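Local coordinates for protein 3' terminal uridylyl transferase (Trypanosoma brucei, PDB 5HZD) that adds uridines to the 3' ends of guide RNAs, ribosomal RNAs and some mRNAs during mitochondrial RNA editing, using UTP and a magnesium or manganese ion, at residues 110-115 / 122-127; 24-29 / 480-485. All coordinates share one frame; numbering follows the deposited sequence. Where two conformers were deposited one is given.

Contact 1 (110-115 / 122-127); sequences GSSVAM and ADIDFA
Gly-110 and Asp-125 face each other in the palm, where the glycine-serine turn and the Asp-X-Asp strand recognised across the DNA polymerase beta-like nucleotidyltransferases meet. As in related enzymes, Asp-123 and Asp-125 probably bind the catalytic metal, and Ser-111 probably joins residues 122-125 in holding UTP. Asp-125 OD2 lies 4.1 Å from Gly-110 CA, on the side where a side chain would otherwise stand, and the backbone there (phi 94°, psi -155°) is one that glycine adopts readily. The side chain of Asp-286, probably important for catalysis, lies about 4 Å from that of Asp-125, while Gly-110 N is hydrogen-bonded to Ser-297 OG, part of the UTP site.

Ile-124 shows how the buried side of the strand meets the helix. Its CB branches: CG2 rests 3.6 Å above one face of the Phe-126 ring, offset toward the rim. CG1 takes the other course, and a bent second torsion (chi2 -69°) carries CD1 from there to Ser-112 OG, 4.2 Å away, a van der Waals touch. Ala-86 of helix 80-100 and Trp-118 also pack on this isoleucine.

Direct hydrogen bonds between 110-115 and 122-127 are absent. In one of two conformers of Ser-111, a water spans the gap instead, hydrogen-bonded to Ser-111 OG and donating to Asp-123 O at 2.7 Å.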
loop_
_atom_site.group_PDB
_atom_site.type_symbol
_atom_site.label_atom_id
_atom_site.label_comp_id
_atom_site.label_asym_id
_atom_site.label_seq_id
_atom_site.Cartn_x
_atom_site.Cartn_y
_atom_site.Cartn_z
ATOM N N GLY A 110 4.655 0.297 -0.591
ATOM C CA GLY A 110 3.251 0.506 -0.887
ATOM C C GLY A 110 2.960 0.921 -2.309
ATOM O O GLY A 110 3.738 0.631 -3.216
ATOM N N SER A 111 1.834 1.610 -2.501
ATOM C CA SER A 111 1.344 1.846 -3.859
ATOM C C SER A 111 2.212 2.766 -4.709
ATOM O O SER A 111 2.169 2.686 -5.929
ATOM C CB SER A 111 -0.113 2.325 -3.864
ATOM O OG SER A 111 -0.228 3.638 -3.334
ATOM N N SER A 112 3.014 3.643 -4.089
ATOM C CA SER A 112 3.829 4.511 -4.916
ATOM C C SER A 112 4.923 3.699 -5.584
ATOM O O SER A 112 5.362 4.067 -6.691
ATOM C CB SER A 112 4.417 5.693 -4.109
ATOM O OG SER A 112 5.270 5.227 -3.074
ATOM N N VAL A 113 5.345 2.594 -4.941
ATOM C CA VAL A 113 6.258 1.651 -5.553
ATOM C C VAL A 113 5.498 0.783 -6.540
ATOM O O VAL A 113 5.848 0.738 -7.712
ATOM C CB VAL A 113 6.952 0.797 -4.494
ATOM C CG1 VAL A 113 7.798 -0.315 -5.158
ATOM C CG2 VAL A 113 7.860 1.687 -3.673
ATOM N N ALA A 114 4.446 0.130 -6.076
ATOM C CA ALA A 114 3.729 -0.838 -6.911
ATOM C C ALA A 114 3.142 -0.226 -8.186
ATOM O O ALA A 114 3.187 -0.875 -9.240
ATOM C CB ALA A 114 2.633 -1.487 -6.100
ATOM N N MET A 115 2.637 1.010 -8.111
ATOM C CA MET A 115 1.958 1.650 -9.257
ATOM C C MET A 115 2.798 2.709 -9.932
ATOM O O MET A 115 2.386 3.245 -10.957
ATOM C CB MET A 115 0.649 2.322 -8.821
ATOM C CG MET A 115 -0.278 1.443 -8.013
ATOM S SD MET A 115 -1.121 0.282 -9.124
ATOM C CE MET A 115 -1.832 -0.863 -7.947
ATOM N N ALA A 122 -3.006 9.187 -1.013
ATOM C CA ALA A 122 -2.867 7.812 -0.516
ATOM C C ALA A 122 -1.819 7.747 0.601
ATOM O O ALA A 122 -0.792 8.434 0.534
ATOM C CB ALA A 122 -2.482 6.851 -1.627
ATOM N N ASP A 123 -2.064 6.927 1.622
ATOM C CA ASP A 123 -1.060 6.775 2.685
ATOM C C ASP A 123 0.291 6.334 2.102
ATOM O O ASP A 123 0.343 5.503 1.204
ATOM C CB ASP A 123 -1.494 5.695 3.694
ATOM C CG ASP A 123 -2.674 6.107 4.533
ATOM O OD1 ASP A 123 -3.237 7.202 4.324
ATOM O OD2 ASP A 123 -3.050 5.295 5.410
ATOM N N ILE A 124 1.393 6.881 2.643
ATOM C CA ILE A 124 2.737 6.451 2.264
ATOM C C ILE A 124 3.212 5.514 3.356
ATOM O O ILE A 124 3.014 5.810 4.527
ATOM C CB ILE A 124 3.704 7.671 2.209
ATOM C CG1 ILE A 124 3.328 8.574 1.027
ATOM C CG2 ILE A 124 5.180 7.224 2.138
ATOM C CD1 ILE A 124 3.599 7.978 -0.375
ATOM N N ASP A 125 3.783 4.370 2.987
ATOM C CA ASP A 125 4.440 3.505 3.974
ATOM C C ASP A 125 5.929 3.788 4.001
ATOM O O ASP A 125 6.577 3.862 2.953
ATOM C CB ASP A 125 4.247 2.025 3.624
ATOM C CG ASP A 125 2.843 1.550 3.921
ATOM O OD1 ASP A 125 2.551 1.333 5.115
ATOM O OD2 ASP A 125 2.054 1.399 2.962
ATOM N N PHE A 126 6.477 3.941 5.204
ATOM C CA PHE A 126 7.917 4.148 5.347
ATOM C C PHE A 126 8.445 2.997 6.176
ATOM O O PHE A 126 7.934 2.732 7.271
ATOM C CB PHE A 126 8.207 5.436 6.139
ATOM C CG PHE A 126 7.898 6.708 5.422
ATOM C CD1 PHE A 126 8.577 7.048 4.259
ATOM C CD2 PHE A 126 7.038 7.643 5.988
ATOM C CE1 PHE A 126 8.343 8.263 3.612
ATOM C CE2 PHE A 126 6.795 8.858 5.366
ATOM C CZ PHE A 126 7.448 9.190 4.184
ATOM N N ALA A 127 9.458 2.306 5.673
ATOM C CA ALA A 127 10.156 1.281 6.459
ATOM C C ALA A 127 11.496 1.848 6.903
ATOM O O ALA A 127 12.218 2.427 6.099
ATOM C CB ALA A 127 10.434 0.048 5.584
HETATM O O HOH W 1 1.024 5.274 -1.420
#

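Contact 2 (24-29 / 480-485); sequences AHAEEH and GVTKSL. With ZN (zinc ion), chain B.
Ala-26 presses a single methyl group against three residues of helix 481-497, and apolar contact is all that joins the two segments directly. Its CB meets Leu-485 CD1 at 3.9 Å and Val-481 CG2 at 4.1 Å, and the methyl CG2 of Thr-482 also lies 4.1 Å from Ala-26 CB. Val-481 and Leu-485 stand one turn apart, so the alanine methyl touches two successive turns of one helix face. In Val-481, CG2 is the branch that reaches across because it stands anti to the backbone N, while CG1 sits between N and the carbonyl carbon. The short axes cross at -77°, a steep angle, and come no closer than 9.9 Å. Leu-22 and Leu-23 extend the packing around Val-481, and His-37 adjoins Leu-485.

The helix that offers Ala-26 also carries two zinc ligands, His-25 and His-30, which probably holds it in place. Segment 24-29 belongs to an atypical C2H2 zinc finger, in which Cys-8, Cys-11, His-25 and His-30 hold one zinc ion. His-25 supplies NE2 at 2.1 Å from the zinc. Both neighbouring ring carbons, CD2 and CE1, are 3.1 Å from the metal, so the zinc approaches NE2 evenly, without leaning toward either.

Polar bonds run alongside the apolar patch. Thr-482 OG1 lies on the far side of its CB from Ala-26 and is hydrogen-bonded to Asp-9 OD1, in the loop between the two zinc-binding cysteines, while Asp-9 OD2 makes a weak bond with Lys-483 N. Further round helix 481-497, Ser-484 OG folds back to the preceding turn and donates to Val-481 O at 2.7 Å, tilted 22° from the carbonyl plane. The same oxygen also accepts from Leu-485 N.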
loop_
_atom_site.group_PDB
_atom_site.type_symbol
_atom_site.label_atom_id
_atom_site.label_comp_id
_atom_site.label_asym_id
_atom_site.label_seq_id
_atom_site.Cartn_x
_atom_site.Cartn_y
_atom_site.Cartn_z
ATOM N N ALA A 24 -24.452 -27.077 -0.787
ATOM C CA ALA A 24 -25.907 -27.184 -0.713
ATOM C C ALA A 24 -26.429 -26.718 0.633
ATOM O O ALA A 24 -27.452 -26.043 0.701
ATOM C CB ALA A 24 -26.361 -28.586 -0.988
ATOM N N HIS A 25 -25.722 -27.055 1.707
ATOM C CA HIS A 25 -26.143 -26.612 3.027
ATOM C C HIS A 25 -26.103 -25.086 3.111
ATOM O O HIS A 25 -27.000 -24.454 3.680
ATOM C CB HIS A 25 -25.237 -27.203 4.105
ATOM C CG HIS A 25 -25.370 -26.522 5.431
ATOM N ND1 HIS A 25 -26.373 -26.834 6.324
ATOM C CD2 HIS A 25 -24.649 -25.530 5.996
ATOM C CE1 HIS A 25 -26.242 -26.081 7.401
ATOM N NE2 HIS A 25 -25.224 -25.263 7.212
ATOM N N ALA A 26 -25.058 -24.498 2.553
ATOM C CA ALA A 26 -24.905 -23.028 2.583
ATOM C C ALA A 26 -26.083 -22.302 1.898
ATOM O O ALA A 26 -26.652 -21.376 2.469
ATOM C CB ALA A 26 -23.577 -22.608 2.004
ATOM N N GLU A 27 -26.494 -22.731 0.707
ATOM C CA GLU A 27 -27.657 -22.130 0.051
ATOM C C GLU A 27 -28.967 -22.429 0.776
ATOM O O GLU A 27 -29.807 -21.543 0.978
ATOM C CB GLU A 27 -27.771 -22.603 -1.397
ATOM C CG GLU A 27 -29.115 -22.261 -2.037
ATOM C CD GLU A 27 -29.401 -20.765 -2.072
ATOM O OE1 GLU A 27 -28.452 -19.960 -2.178
ATOM O OE2 GLU A 27 -30.588 -20.388 -1.985
ATOM N N GLU A 28 -29.155 -23.685 1.169
ATOM C CA GLU A 28 -30.423 -24.083 1.786
ATOM C C GLU A 28 -30.673 -23.504 3.193
ATOM O O GLU A 28 -31.806 -23.162 3.543
ATOM C CB GLU A 28 -30.557 -25.612 1.778
ATOM C CG GLU A 28 -30.521 -26.197 0.352
ATOM C CD GLU A 28 -30.489 -27.723 0.327
ATOM O OE1 GLU A 28 -30.731 -28.304 -0.755
ATOM O OE2 GLU A 28 -30.212 -28.344 1.382
ATOM N N HIS A 29 -29.631 -23.392 4.000
ATOM C CA HIS A 29 -29.798 -22.925 5.371
ATOM C C HIS A 29 -29.327 -21.494 5.598
ATOM O O HIS A 29 -29.703 -20.854 6.589
ATOM C CB HIS A 29 -29.109 -23.878 6.358
ATOM C CG HIS A 29 -29.836 -25.173 6.550
ATOM N ND1 HIS A 29 -29.899 -26.142 5.571
ATOM C CD2 HIS A 29 -30.537 -25.654 7.602
ATOM C CE1 HIS A 29 -30.613 -27.164 6.012
ATOM N NE2 HIS A 29 -31.008 -26.895 7.243
ATOM N N GLY A 480 -14.714 -18.830 5.175
ATOM C CA GLY A 480 -15.443 -20.081 5.177
ATOM C C GLY A 480 -16.493 -20.129 4.074
ATOM O O GLY A 480 -16.569 -19.216 3.254
ATOM N N VAL A 481 -17.314 -21.165 4.053
ATOM C CA VAL A 481 -18.173 -21.405 2.892
ATOM C C VAL A 481 -19.178 -20.280 2.602
ATOM O O VAL A 481 -19.287 -19.849 1.443
ATOM C CB VAL A 481 -18.869 -22.781 2.943
ATOM C CG1 VAL A 481 -19.856 -22.896 4.105
ATOM C CG2 VAL A 481 -19.550 -23.081 1.587
ATOM N N THR A 482 -19.905 -19.805 3.608
ATOM C CA THR A 482 -20.864 -18.729 3.329
ATOM C C THR A 482 -20.135 -17.460 2.922
ATOM O O THR A 482 -20.558 -16.775 1.977
ATOM C CB THR A 482 -21.879 -18.480 4.495
ATOM O OG1 THR A 482 -21.173 -18.081 5.679
ATOM C CG2 THR A 482 -22.647 -19.724 4.754
ATOM N N LYS A 483 -19.015 -17.146 3.568
ATOM C CA LYS A 483 -18.278 -15.966 3.148
ATOM C C LYS A 483 -17.810 -16.147 1.696
ATOM O O LYS A 483 -17.790 -15.187 0.916
ATOM C CB LYS A 483 -17.084 -15.693 4.083
ATOM C CG LYS A 483 -17.468 -15.106 5.430
ATOM C CD LYS A 483 -16.269 -14.454 6.120
ATOM C CE LYS A 483 -16.671 -13.918 7.485
ATOM N NZ LYS A 483 -15.514 -13.288 8.183
ATOM N N SER A 484 -17.436 -17.370 1.324
ATOM C CA SER A 484 -16.875 -17.599 -0.022
ATOM C C SER A 484 -17.959 -17.366 -1.069
ATOM O O SER A 484 -17.674 -16.885 -2.169
ATOM C CB SER A 484 -16.280 -19.017 -0.184
ATOM O OG SER A 484 -17.288 -20.009 -0.306
ATOM N N LEU A 485 -19.203 -17.667 -0.714
ATOM C CA LEU A 485 -20.283 -17.512 -1.682
ATOM C C LEU A 485 -20.656 -16.030 -1.798
ATOM O O LEU A 485 -21.130 -15.596 -2.856
ATOM C CB LEU A 485 -21.479 -18.383 -1.305
ATOM C CG LEU A 485 -21.128 -19.886 -1.433
ATOM C CD1 LEU A 485 -22.354 -20.755 -1.182
ATOM C CD2 LEU A 485 -20.492 -20.200 -2.809
HETATM ZN ZN ZN B . -24.526 -23.792 8.551
#

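How the contacts relate
Contact 1 and contact 2 serve separate parts of the enzyme, with centres about 36 Å apart and nearest atoms about 23 Å apart, so they do not touch. The zinc-finger helix 19-30 comes first along the chain, then the palm segments 110-115 and 122-127, and last the helix starting at 481. Contact 1 is local, setting the short helix after strand 105-109 against strand 124-129 of the five-stranded palm sheet, near the middle of the molecule; contact 2 is peripheral and ties the N-terminal finger to a helix 451 residues later. This long-range closure is consistent with the finger being required for correct folding of the catalytic domain, yet dispensable for uridylation of single-stranded RNA.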